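Local coordinates for protein protease (Actinomadura keratinilytica, PDB 8C4X) that probably inhibits and assists the folding of its subtilisin-like S8 serine protease, as the I9-type propeptide that precedes the protease domain, at residues 17-22 against 70-75. Numbering follows the deposited sequence.
Sequences GQYIVT and ASIEQD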
ATOM      1  N   GLY B  17       0.297   7.972  -7.696  1.00 14.69           N
ATOM      2  CA  GLY B  17       1.444   7.725  -6.845  1.00 14.73           C
ATOM      3  C   GLY B  17       1.140   7.478  -5.384  1.00 13.60           C
ATOM      4  O   GLY B  17       2.062   7.526  -4.565  1.00 13.91           O
ATOM      5  N   GLN B  18      -0.125   7.221  -5.018  1.00 11.46           N
ATOM      6  CA  GLN B  18      -0.514   7.067  -3.622  1.00 14.14           C
ATOM      7  C   GLN B  18      -1.299   5.770  -3.476  1.00 13.59           C
ATOM      8  O   GLN B  18      -2.191   5.500  -4.289  1.00 11.14           O
ATOM      9  CB  GLN B  18      -1.346   8.274  -3.169  1.00 11.96           C
ATOM     10  CG  GLN B  18      -1.520   8.406  -1.684  1.00 14.36           C
ATOM     11  CD  GLN B  18      -1.998   9.794  -1.305  1.00 18.59           C
ATOM     12  OE1 GLN B  18      -1.222  10.752  -1.322  1.00 16.93           O
ATOM     13  NE2 GLN B  18      -3.275   9.907  -0.946  1.00 16.26           N
ATOM     14  N   TYR B  19      -0.978   4.980  -2.442  1.00 11.77           N
ATOM     15  CA  TYR B  19      -1.446   3.600  -2.358  1.00 11.45           C
ATOM     16  C   TYR B  19      -1.856   3.234  -0.941  1.00 12.35           C
ATOM     17  O   TYR B  19      -1.378   3.808   0.039  1.00 13.05           O
ATOM     18  CB  TYR B  19      -0.366   2.605  -2.844  1.00 11.33           C
ATOM     19  CG  TYR B  19       0.090   2.942  -4.232  1.00 12.51           C
ATOM     20  CD1 TYR B  19      -0.590   2.452  -5.343  1.00 13.29           C
ATOM     21  CD2 TYR B  19       1.154   3.806  -4.427  1.00 12.52           C
ATOM     22  CE1 TYR B  19      -0.189   2.791  -6.631  1.00 15.40           C
ATOM     23  CE2 TYR B  19       1.562   4.159  -5.704  1.00 12.80           C
ATOM     24  CZ  TYR B  19       0.890   3.647  -6.796  1.00 13.88           C
ATOM     25  OH  TYR B  19       1.302   3.999  -8.059  1.00 19.44           O
ATOM     26  N   ILE B  20      -2.776   2.275  -0.861  1.00 11.26           N
ATOM     27  CA  ILE B  20      -3.114   1.567   0.366  1.00 11.08           C
ATOM     28  C   ILE B  20      -2.539   0.163   0.252  1.00 10.61           C
ATOM     29  O   ILE B  20      -2.837  -0.552  -0.709  1.00 12.23           O
ATOM     30  CB  ILE B  20      -4.635   1.496   0.570  1.00 10.04           C
ATOM     31  CG1 ILE B  20      -5.230   2.894   0.742  1.00 11.34           C
ATOM     32  CG2 ILE B  20      -4.991   0.609   1.755  1.00 11.25           C
ATOM     33  CD1 ILE B  20      -6.726   2.916   0.530  1.00 13.06           C
ATOM     34  N   VAL B  21      -1.758  -0.246   1.250  1.00 10.36           N
ATOM     35  CA  VAL B  21      -1.073  -1.535   1.240  1.00 10.28           C
ATOM     36  C   VAL B  21      -1.541  -2.340   2.445  1.00 10.29           C
ATOM     37  O   VAL B  21      -1.574  -1.818   3.566  1.00 12.58           O
ATOM     38  CB  VAL B  21       0.453  -1.347   1.280  1.00 11.98           C
ATOM     39  CG1 VAL B  21       1.160  -2.708   1.274  1.00 14.12           C
ATOM     40  CG2 VAL B  21       0.914  -0.481   0.115  1.00 13.59           C
ATOM     41  N   THR B  22      -1.908  -3.601   2.229  1.00 12.00           N
ATOM     42  CA  THR B  22      -2.171  -4.458   3.376  1.00 13.49           C
ATOM     43  C   THR B  22      -1.177  -5.607   3.387  1.00 10.46           C
ATOM     44  O   THR B  22      -0.683  -6.044   2.340  1.00 12.98           O
ATOM     45  CB  THR B  22      -3.616  -5.017   3.442  1.00 21.65           C
ATOM     46  OG1 THR B  22      -3.780  -6.109   2.538  1.00 21.60           O
ATOM     47  CG2 THR B  22      -4.654  -3.932   3.147  1.00 18.11           C
ATOM     48  N   ALA B  70       0.092  -8.418   1.161  1.00 17.13           N
ATOM     49  CA  ALA B  70      -1.154  -9.080   0.804  1.00 14.99           C
ATOM     50  C   ALA B  70      -1.887  -8.395  -0.339  1.00 19.19           C
ATOM     51  O   ALA B  70      -2.409  -9.073  -1.231  1.00 20.82           O
ATOM     52  CB  ALA B  70      -2.083  -9.161   2.018  1.00 15.64           C
ATOM     53  N   SER B  71      -1.956  -7.066  -0.331  1.00 14.55           N
ATOM     54  CA  SER B  71      -2.666  -6.349  -1.379  1.00 16.29           C
ATOM     55  C   SER B  71      -2.074  -4.958  -1.518  1.00 15.06           C
ATOM     56  O   SER B  71      -1.493  -4.405  -0.579  1.00 14.36           O
ATOM     57  CB  SER B  71      -4.175  -6.242  -1.093  1.00 16.68           C
ATOM     58  OG  SER B  71      -4.423  -5.458   0.058  1.00 18.07           O
ATOM     59  N   ILE B  72      -2.239  -4.394  -2.711  1.00 16.40           N
ATOM     60  CA  ILE B  72      -1.875  -3.012  -3.000  1.00 13.05           C
ATOM     61  C   ILE B  72      -2.998  -2.413  -3.832  1.00 12.48           C
ATOM     62  O   ILE B  72      -3.426  -3.007  -4.827  1.00 15.33           O
ATOM     63  CB  ILE B  72      -0.532  -2.885  -3.752  1.00 13.42           C
ATOM     64  CG1 ILE B  72       0.606  -3.559  -2.983  1.00 15.72           C
ATOM     65  CG2 ILE B  72      -0.209  -1.422  -3.979  1.00 16.80           C
ATOM     66  CD1 ILE B  72       1.927  -3.570  -3.783  1.00 18.26           C
ATOM     67  N   GLU B  73      -3.472  -1.233  -3.435  1.00 13.82           N
ATOM     68  CA  GLU B  73      -4.589  -0.584  -4.099  1.00 12.63           C
ATOM     69  C   GLU B  73      -4.243   0.885  -4.294  1.00 10.97           C
ATOM     70  O   GLU B  73      -3.791   1.541  -3.353  1.00 11.20           O
ATOM     71  CB  GLU B  73      -5.853  -0.750  -3.241  1.00 17.78           C
ATOM     72  CG  GLU B  73      -7.098  -0.036  -3.698  1.00 19.16           C
ATOM     73  CD  GLU B  73      -8.234  -0.210  -2.705  1.00 17.96           C
ATOM     74  OE1 GLU B  73      -8.439  -1.345  -2.209  1.00 13.78           O
ATOM     75  OE2 GLU B  73      -8.911   0.790  -2.401  1.00 15.49           O
ATOM     76  N   GLN B  74      -4.465   1.418  -5.489  1.00 11.04           N
ATOM     77  CA  GLN B  74      -4.283   2.854  -5.659  1.00 11.19           C
ATOM     78  C   GLN B  74      -5.321   3.612  -4.836  1.00 12.47           C
ATOM     79  O   GLN B  74      -6.501   3.251  -4.806  1.00 11.61           O
ATOM     80  CB  GLN B  74      -4.398   3.246  -7.129  1.00 11.27           C
ATOM     81  CG  GLN B  74      -4.130   4.741  -7.355  1.00 12.61           C
ATOM     82  CD  GLN B  74      -4.385   5.184  -8.777  1.00 13.86           C
ATOM     83  OE1 GLN B  74      -5.175   4.576  -9.497  1.00 17.40           O
ATOM     84  NE2 GLN B  74      -3.717   6.253  -9.189  1.00 19.06           N
ATOM     85  N   ASP B  75      -4.861   4.651  -4.142  1.00  9.77           N
ATOM     86  CA  ASP B  75      -5.769   5.516  -3.397  1.00 10.22           C
ATOM     87  C   ASP B  75      -6.704   6.229  -4.368  1.00 10.15           C
ATOM     88  O   ASP B  75      -6.357   6.469  -5.529  1.00 11.04           O
ATOM     89  CB  ASP B  75      -4.960   6.518  -2.572  1.00 10.49           C
ATOM     90  CG  ASP B  75      -5.691   7.000  -1.315  1.00 12.53           C
ATOM     91  OD1 ASP B  75      -6.805   6.524  -1.009  1.00 10.84           O
ATOM     92  OD2 ASP B  75      -5.121   7.859  -0.610  1.00 13.47           O
TER
HETATM   93  O   HOH W   1      -4.578  -2.811  -0.129  1.00 17.33           O
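Gln18 and Asp75 run alongside each other at one end of this antiparallel strand pair, joined twice. Asp75 N donates to Gln18 O, while Gln18 NE2 reaches Asp75 OD2 on its anti side at 2.8 Å, with the amide and carboxylate planes 42° apart. With CG of Gln18 anti to the backbone N (chi1 -166°) and the chain extended beyond it, the amide arrives alongside the acid; its OE1 accepts from Lys54 and Gln41. Replacing Gln18 with a leucine would probably leave the carboxylate without this amide donor and Lys54 and Gln41 without this acceptor. Tyr19 turns to the opposite face, where its CD1 packs 4.1 Å from Ile72 CG2, and Leu60 of helix 57-64 touches both side chains. Ile20 exchanges two backbone bonds with Glu73, and its CD1 lies 3.9 Å from Asp75 OD1. Val21 returns to the helix-covered face, its CG2 4.3 Å from Ile72 CG2. At Thr22 the register slips into a classic beta bulge: Ala70 N and Ser71 N approach Thr22 O from the same face of its carbonyl plane. Across the bulge, Thr22 OG1 and Ser71 OG share a hydrogen bond of 2.6 Å, and a water links Ser71 OG to Ile20 O. Two neighbouring inner strands of the I9 domain's sheet are thus held by apolar packing of Tyr19, Val21 and Ile72 under helix 57-64, and by mainly polar bonds, with Ile20 among them, on the other face.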